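Local atomic coordinates of phosphinothricin N-acetyltransferase (Brucella ovis, PDB entry 5DWM), a protein that probably transfers an acyl group, most likely acetyl from acetyl-CoA, to the amino group of phosphinothricin or a related small substrate, as a member of the GNAT superfamily. Residues G59-V64 and A115-L120; L63-D68 and K107-E112; A127-G132 and V167-P172. All coordinates share one frame; numbering follows the deposited sequence. Where two conformers were deposited one is given.

Contact 1 (G59-V64 and A115-L120); sequences GFPILV and ARISAL. Unlike the reference sequence in segment 59-64: Gly-59 (reference Ser).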
loop_
_atom_site.group_PDB
_atom_site.type_symbol
_atom_site.label_atom_id
_atom_site.label_comp_id
_atom_site.label_asym_id
_atom_site.label_seq_id
_atom_site.Cartn_x
_atom_site.Cartn_y
_atom_site.Cartn_z
ATOM N N GLY A 59 17.440 -5.652 -5.325
ATOM C CA GLY A 59 18.425 -5.621 -4.265
ATOM C C GLY A 59 17.948 -6.068 -2.899
ATOM O O GLY A 59 18.707 -5.944 -1.928
ATOM N N PHE A 60 16.730 -6.600 -2.794
ATOM C CA PHE A 60 16.163 -6.941 -1.500
ATOM C C PHE A 60 16.622 -8.324 -1.053
ATOM O O PHE A 60 16.822 -9.218 -1.880
ATOM C CB PHE A 60 14.638 -6.926 -1.572
ATOM C CG PHE A 60 14.052 -5.539 -1.616
ATOM C CD1 PHE A 60 14.072 -4.738 -0.489
ATOM C CD2 PHE A 60 13.481 -5.039 -2.776
ATOM C CE1 PHE A 60 13.549 -3.449 -0.516
ATOM C CE2 PHE A 60 12.946 -3.746 -2.812
ATOM C CZ PHE A 60 12.981 -2.956 -1.674
ATOM N N PRO A 61 16.779 -8.521 0.252
ATOM C CA PRO A 61 17.155 -9.841 0.763
ATOM C C PRO A 61 15.979 -10.802 0.743
ATOM O O PRO A 61 14.822 -10.422 0.951
ATOM C CB PRO A 61 17.565 -9.548 2.210
ATOM C CG PRO A 61 16.769 -8.358 2.582
ATOM C CD PRO A 61 16.697 -7.514 1.326
ATOM N N ILE A 62 16.301 -12.067 0.487
ATOM C CA ILE A 62 15.336 -13.160 0.484
ATOM C C ILE A 62 15.967 -14.287 1.277
ATOM O O ILE A 62 17.053 -14.761 0.922
ATOM C CB ILE A 62 14.999 -13.646 -0.938
ATOM C CG1 ILE A 62 14.593 -12.484 -1.848
ATOM C CG2 ILE A 62 13.891 -14.675 -0.882
ATOM C CD1 ILE A 62 14.474 -12.887 -3.312
ATOM N N LEU A 63 15.294 -14.713 2.342
ATOM C CA LEU A 63 15.858 -15.634 3.311
ATOM C C LEU A 63 14.994 -16.880 3.442
ATOM O O LEU A 63 13.773 -16.835 3.269
ATOM C CB LEU A 63 15.949 -14.965 4.679
ATOM C CG LEU A 63 16.739 -13.664 4.738
ATOM C CD1 LEU A 63 16.621 -13.089 6.137
ATOM C CD2 LEU A 63 18.200 -13.905 4.364
ATOM N N VAL A 64 15.644 -17.992 3.767
ATOM C CA VAL A 64 14.948 -19.236 4.061
ATOM C C VAL A 64 15.455 -19.801 5.379
ATOM O O VAL A 64 16.600 -19.573 5.775
ATOM C CB VAL A 64 15.072 -20.285 2.931
ATOM C CG1 VAL A 64 14.468 -19.745 1.639
ATOM C CG2 VAL A 64 16.519 -20.713 2.733
ATOM N N ALA A 115 18.074 -7.409 10.386
ATOM C CA ALA A 115 19.504 -7.128 10.275
ATOM C C ALA A 115 19.902 -6.780 8.842
ATOM O O ALA A 115 20.648 -5.823 8.615
ATOM C CB ALA A 115 20.335 -8.306 10.801
ATOM N N ARG A 116 19.410 -7.541 7.858
ATOM C CA ARG A 116 19.795 -7.285 6.475
ATOM C C ARG A 116 19.222 -5.962 5.975
ATOM O O ARG A 116 19.914 -5.201 5.286
ATOM C CB ARG A 116 19.363 -8.454 5.588
ATOM C CG ARG A 116 20.079 -9.777 5.892
ATOM C CD ARG A 116 21.511 -9.763 5.380
ATOM N NE ARG A 116 21.565 -9.580 3.933
ATOM C CZ ARG A 116 21.505 -10.569 3.047
ATOM N NH1 ARG A 116 21.401 -11.824 3.458
ATOM N NH2 ARG A 116 21.559 -10.302 1.750
ATOM N N ILE A 117 17.962 -5.669 6.311
ATOM C CA ILE A 117 17.337 -4.418 5.885
ATOM C C ILE A 117 18.004 -3.221 6.548
ATOM O O ILE A 117 18.183 -2.162 5.924
ATOM C CB ILE A 117 15.826 -4.477 6.168
ATOM C CG1 ILE A 117 15.158 -5.364 5.124
ATOM C CG2 ILE A 117 15.214 -3.071 6.158
ATOM C CD1 ILE A 117 15.336 -4.835 3.707
ATOM N N SER A 118 18.368 -3.360 7.828
ATOM C CA SER A 118 19.080 -2.289 8.511
ATOM C C SER A 118 20.422 -2.023 7.843
ATOM O O SER A 118 20.806 -0.862 7.641
ATOM C CB SER A 118 19.262 -2.653 9.985
ATOM O OG SER A 118 19.812 -1.579 10.726
ATOM N N ALA A 119 21.139 -3.089 7.473
ATOM C CA ALA A 119 22.448 -2.912 6.853
ATOM C C ALA A 119 22.345 -2.194 5.514
ATOM O O ALA A 119 23.307 -1.547 5.085
ATOM C CB ALA A 119 23.158 -4.260 6.709
ATOM N N LEU A 120 21.191 -2.280 4.851
ATOM C CA LEU A 120 20.983 -1.598 3.580
ATOM C C LEU A 120 20.624 -0.122 3.737
ATOM O O LEU A 120 20.596 0.599 2.734
ATOM C CB LEU A 120 19.919 -2.331 2.752
ATOM C CG LEU A 120 20.318 -3.706 2.206
ATOM C CD1 LEU A 120 19.124 -4.443 1.612
ATOM C CD2 LEU A 120 21.445 -3.599 1.178
#

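Contact 2 (L63-D68 and K107-E112); sequences LVAEAD and KLLLRE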
loop_
_atom_site.group_PDB
_atom_site.type_symbol
_atom_site.label_atom_id
_atom_site.label_comp_id
_atom_site.label_asym_id
_atom_site.label_seq_id
_atom_site.Cartn_x
_atom_site.Cartn_y
_atom_site.Cartn_z
ATOM N N LEU A 63 15.294 -14.713 2.342
ATOM C CA LEU A 63 15.858 -15.634 3.311
ATOM C C LEU A 63 14.994 -16.880 3.442
ATOM O O LEU A 63 13.773 -16.835 3.269
ATOM C CB LEU A 63 15.949 -14.965 4.679
ATOM C CG LEU A 63 16.739 -13.664 4.738
ATOM C CD1 LEU A 63 16.621 -13.089 6.137
ATOM C CD2 LEU A 63 18.200 -13.905 4.364
ATOM N N VAL A 64 15.644 -17.992 3.767
ATOM C CA VAL A 64 14.948 -19.236 4.061
ATOM C C VAL A 64 15.455 -19.801 5.379
ATOM O O VAL A 64 16.600 -19.573 5.775
ATOM C CB VAL A 64 15.072 -20.285 2.931
ATOM C CG1 VAL A 64 14.468 -19.745 1.639
ATOM C CG2 VAL A 64 16.519 -20.713 2.733
ATOM N N ALA A 65 14.586 -20.546 6.056
ATOM C CA ALA A 65 14.951 -21.303 7.244
ATOM C C ALA A 65 14.985 -22.771 6.858
ATOM O O ALA A 65 14.014 -23.286 6.296
ATOM C CB ALA A 65 13.924 -21.091 8.355
ATOM N N GLU A 66 16.097 -23.440 7.151
ATOM C CA GLU A 66 16.296 -24.830 6.763
ATOM C C GLU A 66 16.633 -25.662 7.990
ATOM O O GLU A 66 17.464 -25.259 8.810
ATOM C CB GLU A 66 17.426 -24.959 5.734
ATOM C CG GLU A 66 17.747 -26.398 5.361
ATOM C CD GLU A 66 18.910 -26.507 4.400
ATOM O OE1 GLU A 66 19.197 -25.519 3.692
ATOM O OE2 GLU A 66 19.544 -27.583 4.354
ATOM N N ALA A 67 15.983 -26.819 8.110
ATOM C CA ALA A 67 16.279 -27.780 9.163
ATOM C C ALA A 67 16.052 -29.176 8.604
ATOM O O ALA A 67 15.046 -29.424 7.933
ATOM C CB ALA A 67 15.399 -27.550 10.401
ATOM N N ASP A 68 16.994 -30.079 8.888
ATOM C CA ASP A 68 16.968 -31.444 8.358
ATOM C C ASP A 68 16.827 -31.455 6.836
ATOM O O ASP A 68 16.123 -32.285 6.258
ATOM C CB ASP A 68 15.897 -32.302 9.036
ATOM C CG ASP A 68 16.157 -33.794 8.877
ATOM O OD1 ASP A 68 17.331 -34.179 8.685
ATOM O OD2 ASP A 68 15.188 -34.580 8.946
ATOM N N LYS A 107 10.482 -15.957 14.165
ATOM C CA LYS A 107 11.361 -15.024 14.864
ATOM C C LYS A 107 12.785 -15.092 14.328
ATOM O O LYS A 107 13.438 -14.056 14.165
ATOM C CB LYS A 107 11.332 -15.295 16.367
ATOM C CG LYS A 107 10.030 -14.918 17.035
ATOM C CD LYS A 107 10.030 -15.251 18.510
ATOM C CE LYS A 107 9.777 -16.736 18.752
ATOM N NZ LYS A 107 9.651 -17.054 20.205
ATOM N N LEU A 108 13.290 -16.304 14.060
ATOM C CA LEU A 108 14.631 -16.418 13.491
ATOM C C LEU A 108 14.715 -15.708 12.151
ATOM O O LEU A 108 15.687 -14.991 11.880
ATOM C CB LEU A 108 15.025 -17.884 13.312
ATOM C CG LEU A 108 15.296 -18.713 14.550
ATOM C CD1 LEU A 108 15.599 -20.149 14.117
ATOM C CD2 LEU A 108 16.454 -18.108 15.351
ATOM N N LEU A 109 13.695 -15.889 11.306
ATOM C CA LEU A 109 13.693 -15.273 9.985
ATOM C C LEU A 109 13.612 -13.759 10.093
ATOM O O LEU A 109 14.359 -13.041 9.422
ATOM C CB LEU A 109 12.511 -15.801 9.163
ATOM C CG LEU A 109 12.737 -17.151 8.497
ATOM C CD1 LEU A 109 11.429 -17.743 7.996
ATOM C CD2 LEU A 109 13.727 -17.023 7.365
ATOM N N LEU A 110 12.689 -13.258 10.918
ATOM C CA LEU A 110 12.463 -11.816 10.978
ATOM C C LEU A 110 13.641 -11.103 11.626
ATOM O O LEU A 110 14.025 -10.013 11.185
ATOM C CB LEU A 110 11.149 -11.512 11.699
ATOM C CG LEU A 110 10.691 -10.055 11.794
ATOM C CD1 LEU A 110 10.673 -9.377 10.420
ATOM C CD2 LEU A 110 9.315 -9.981 12.449
ATOM N N ARG A 111 14.248 -11.710 12.652
ATOM C CA ARG A 111 15.441 -11.107 13.233
ATOM C C ARG A 111 16.524 -10.913 12.179
ATOM O O ARG A 111 17.139 -9.840 12.096
ATOM C CB ARG A 111 15.955 -11.948 14.403
ATOM C CG ARG A 111 17.259 -11.425 14.966
ATOM C CD ARG A 111 17.533 -11.960 16.360
ATOM N NE ARG A 111 16.524 -11.516 17.314
ATOM C CZ ARG A 111 15.691 -12.328 17.955
ATOM N NH1 ARG A 111 15.754 -13.639 17.753
ATOM N NH2 ARG A 111 14.804 -11.832 18.807
ATOM N N GLU A 112 16.757 -11.928 11.342
ATOM C CA GLU A 112 17.802 -11.799 10.332
ATOM C C GLU A 112 17.387 -10.834 9.226
ATOM O O GLU A 112 18.220 -10.073 8.715
ATOM C CB GLU A 112 18.193 -13.174 9.784
ATOM C CG GLU A 112 19.342 -13.160 8.774
ATOM C CD GLU A 112 20.645 -12.610 9.338
ATOM O OE1 GLU A 112 21.489 -12.141 8.540
ATOM O OE2 GLU A 112 20.825 -12.643 10.573
#

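Contact 3 (A127-G132 and V167-P172); sequences AVIGDG and VLMQLP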
loop_
_atom_site.group_PDB
_atom_site.type_symbol
_atom_site.label_atom_id
_atom_site.label_comp_id
_atom_site.label_asym_id
_atom_site.label_seq_id
_atom_site.Cartn_x
_atom_site.Cartn_y
_atom_site.Cartn_z
ATOM N N ALA A 127 5.033 -3.910 8.423
ATOM C CA ALA A 127 4.290 -5.158 8.268
ATOM C C ALA A 127 2.853 -4.831 7.895
ATOM O O ALA A 127 2.200 -4.036 8.576
ATOM C CB ALA A 127 4.308 -5.982 9.561
ATOM N N VAL A 128 2.373 -5.432 6.808
ATOM C CA VAL A 128 1.001 -5.265 6.342
ATOM C C VAL A 128 0.343 -6.623 6.544
ATOM O O VAL A 128 0.473 -7.519 5.704
ATOM C CB VAL A 128 0.980 -4.834 4.864
ATOM C CG1 VAL A 128 -0.458 -4.641 4.378
ATOM C CG2 VAL A 128 1.756 -3.547 4.681
ATOM N N ILE A 129 -0.326 -6.797 7.676
ATOM C CA ILE A 129 -0.747 -8.116 8.147
ATOM C C ILE A 129 -2.199 -8.338 7.741
ATOM O O ILE A 129 -3.111 -7.674 8.250
ATOM C CB ILE A 129 -0.550 -8.253 9.663
ATOM C CG1 ILE A 129 0.923 -7.999 10.024
ATOM C CG2 ILE A 129 -1.039 -9.633 10.148
ATOM C CD1 ILE A 129 1.196 -7.975 11.518
ATOM N N GLY A 130 -2.416 -9.271 6.817
ATOM C CA GLY A 130 -3.767 -9.581 6.399
ATOM C C GLY A 130 -4.530 -10.340 7.466
ATOM O O GLY A 130 -3.973 -11.159 8.199
ATOM N N ASP A 131 -5.834 -10.069 7.538
ATOM C CA ASP A 131 -6.725 -10.696 8.519
ATOM C C ASP A 131 -6.163 -10.583 9.936
ATOM O O ASP A 131 -6.023 -11.574 10.657
ATOM C CB ASP A 131 -7.037 -12.148 8.141
ATOM C CG ASP A 131 -8.147 -12.763 8.992
ATOM O OD1 ASP A 131 -8.826 -12.023 9.734
ATOM O OD2 ASP A 131 -8.342 -13.993 8.916
ATOM N N GLY A 132 -5.840 -9.353 10.339
ATOM C CA GLY A 132 -5.198 -9.130 11.624
ATOM C C GLY A 132 -6.001 -9.591 12.823
ATOM O O GLY A 132 -5.417 -9.881 13.872
ATOM N N VAL A 167 -3.928 -5.231 9.530
ATOM C CA VAL A 167 -3.231 -4.616 10.656
ATOM C C VAL A 167 -1.861 -4.136 10.186
ATOM O O VAL A 167 -1.094 -4.904 9.593
ATOM C CB VAL A 167 -3.122 -5.595 11.840
ATOM C CG1 VAL A 167 -2.026 -5.150 12.810
ATOM C CG2 VAL A 167 -4.484 -5.706 12.547
ATOM N N LEU A 168 -1.559 -2.863 10.424
ATOM C CA LEU A 168 -0.272 -2.287 10.049
ATOM C C LEU A 168 0.604 -2.110 11.283
ATOM O O LEU A 168 0.132 -1.642 12.326
ATOM C CB LEU A 168 -0.461 -0.925 9.375
ATOM C CG LEU A 168 -1.413 -0.932 8.183
ATOM C CD1 LEU A 168 -1.785 0.482 7.881
ATOM C CD2 LEU A 168 -0.743 -1.561 6.990
ATOM N N MET A 169 1.885 -2.487 11.161
ATOM C CA MET A 169 2.858 -2.327 12.236
ATOM C C MET A 169 4.179 -1.846 11.646
ATOM O O MET A 169 4.494 -2.130 10.488
ATOM C CB MET A 169 3.083 -3.645 12.992
ATOM C CG MET A 169 1.789 -4.326 13.426
ATOM S SD MET A 169 2.059 -5.766 14.471
ATOM C CE MET A 169 2.715 -4.985 15.948
ATOM N N GLN A 170 4.974 -1.141 12.450
ATOM C CA GLN A 170 6.238 -0.635 11.924
ATOM C C GLN A 170 7.344 -0.693 12.970
ATOM O O GLN A 170 7.102 -0.681 14.177
ATOM C CB GLN A 170 6.124 0.776 11.314
ATOM C CG GLN A 170 5.871 1.877 12.327
ATOM C CD GLN A 170 5.731 3.253 11.689
ATOM O OE1 GLN A 170 4.745 3.946 11.921
ATOM N NE2 GLN A 170 6.731 3.662 10.902
ATOM N N LEU A 171 8.575 -0.731 12.468
ATOM C CA LEU A 171 9.774 -0.806 13.295
ATOM C C LEU A 171 10.757 0.213 12.743
ATOM O O LEU A 171 11.127 0.130 11.553
ATOM C CB LEU A 171 10.376 -2.207 13.204
ATOM C CG LEU A 171 11.674 -2.438 13.976
ATOM C CD1 LEU A 171 11.420 -2.547 15.479
ATOM C CD2 LEU A 171 12.368 -3.685 13.456
ATOM N N PRO A 172 11.237 1.150 13.551
ATOM C CA PRO A 172 12.245 2.092 13.063
ATOM C C PRO A 172 13.610 1.431 13.006
ATOM O O PRO A 172 13.934 0.548 13.805
ATOM C CB PRO A 172 12.225 3.197 14.125
ATOM C CG PRO A 172 11.877 2.451 15.400
ATOM C CD PRO A 172 10.927 1.346 14.981
#

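Contact 1 (G59-V64 and A115-L120)
Pro-61 fits against Arg-116, Ile-117 and Leu-120, at the C-terminal part of helix 105-119 and the residue that follows. The buried part of the fit belongs to Ile-117 and centres on the CD atom of the proline. That carbon, Pro-61 CD, lies 3.8 Å from Ile-117 CD1, whose side chain crosses the proline ring at about a right angle. Ile-117 CD1 touches the Phe-60 ring as well, at the ring edge and near its plane, 4.4 Å from CD1 of Phe-60. Phe-60 in turn packs edge-to-face with Tyr-79. Three residues on from Ile-117, the partly exposed Leu-120 reaches in tip to tip, its CD1 standing 3.9 Å from Pro-61 CD. The same methyl also lies close to the carbonyl O of Gly-59, where a Schellman motif with positive phi (102°) closes helix 45-58. The contact thus joins the approach to strand 62-67 with the C-terminal part of helix 105-119, which packs on the mixed sheet of the GNAT fold. Toward Pro-61 CB the contact runs out to a partly solvent-exposed margin, where Arg-116 slides past the proline in the opposite direction, its CB 4.0 Å from Pro-61 CG. The arginine chain is bent at chi2 and chi3 (-74° and -61°), which curls it so that one face of the guanidinium lies over Pro-61 CB, offset toward the rim of the group. Farther along, Leu-63 CD2 comes within 3.9 Å of Arg-116 NH1, at a slant that favours neither face nor edge of the guanidinium. The charge is met by Asp-14 of strand 11-14, whose OD1 forms a salt bridge with Arg-116 NH1.

Contact 2 (L63-D68 and K107-E112)
With chi1 at -82°, Leu-109 sets its CG beside its own backbone N and swings the isobutyl group against Leu-63 and Ala-65, whereas Glu-112 turns the other way, CG anti to N (chi1 -177°), and brings its methylene carbons to Leu-63. Here a helix lies on the face of a GNAT sheet: helix 105-119, whose first turn carries the acetyl-CoA-binding residues Gly-106 and Lys-107, runs roughly antiparallel to strand 62-67, with the axes of the two short segments 8.7 Å apart. Leu-109 provides the buried part. Its CD2 touches Leu-63 CB at 4.0 Å and settles over the peptide link ahead of Ala-65, 3.8 Å from Val-64 C. Its CG rests 4.1 Å from Ala-65 CB, a methyl small enough for the leucine to come close to the strand backbone. The Leu-109 side chain is also about 4 Å from the side chains of Ile-94 and Ile-96, so on the face of the sheet it reaches from strand 62-67 to strand 89-96, which carries these two acetyl-CoA-binding residues. At the partly exposed margin, Glu-112 bends at chi2 and crosses Leu-63 at about a right angle, placing its CG 3.8 Å from Leu-63 CD1.

Contact 3 (A127-G132 and V167-P172)
Ala-127 and Ile-129 meet Met-169 and Val-167 through flat peptide units, which lie in the sheet and exchange two pairs of hydrogen bonds. Four side chains, those of Ala-127, Ile-129, Val-167 and Met-169, cover one face of this ladder; Val-128 and Leu-168 occupy the other. The strands are antiparallel. In one hydrogen-bonded pair Ala-127 N donates to Met-169 O at 2.8 Å. The return bond from Met-169 N to Ala-127 O measures 3.0 Å. The pair Ile-129 with Val-167 repeats the pattern, with Ile-129 N 2.8 Å from Val-167 O and Val-167 N 2.9 Å from Ile-129 O. Between them, at the non-hydrogen-bonded pair Val-128 with Leu-168, Leu-168 CA makes a CA-H...O contact of 3.4 Å with Ala-127 O. On the face of Ala-127 and Val-167, Ile-129 and Met-169 slant across each other; the extended chi2 of Ile-129 (174°) carries its CD1 to 3.8 Å from Met-169 SD. Beyond the strand the chain turns and brings Gly-132 back against Val-167, whose CG2 sits 3.6 Å from Gly-132 CA; having no side chain, the glycine lets the backbone pass this close. On the face of Val-128 and Leu-168 these two lie side by side and point the same way, Val-128 CG2 being 3.9 Å from Leu-168 CD2. Leu-168 also packs on Leu-168 of the second subunit, and Val-128 on Arg-81 of that subunit, so this face belongs to the dimer interface. Helix 136-144 covers the opposite face, touching Ala-127 and Met-169 with His-142 and Ile-129 with Ser-138, while strand 148-159 flanks strand 162-172 on its far side.

Overall arrangement
Contacts 1 and 2 join the same two elements, strand 62-67 and helix 105-119, and share Leu-63. Contact 2 is the buried one, near the acetyl-CoA-binding end of the helix; contact 1, toward the helix's other end, is partly open and bordered by an arginine whose ionic partner lies outside both segments. Both depend on side-chain packing without hydrogen bonds between their segments. Contact 3 lies farther across the same sheet, its centre about 18 and 19 Å from the centres of contacts 1 and 2, and differs in kind: backbone hydrogen bonds join strands 124-129 and 162-172. It is buried between a helix and the second subunit, which touches neither contact 1 nor contact 2.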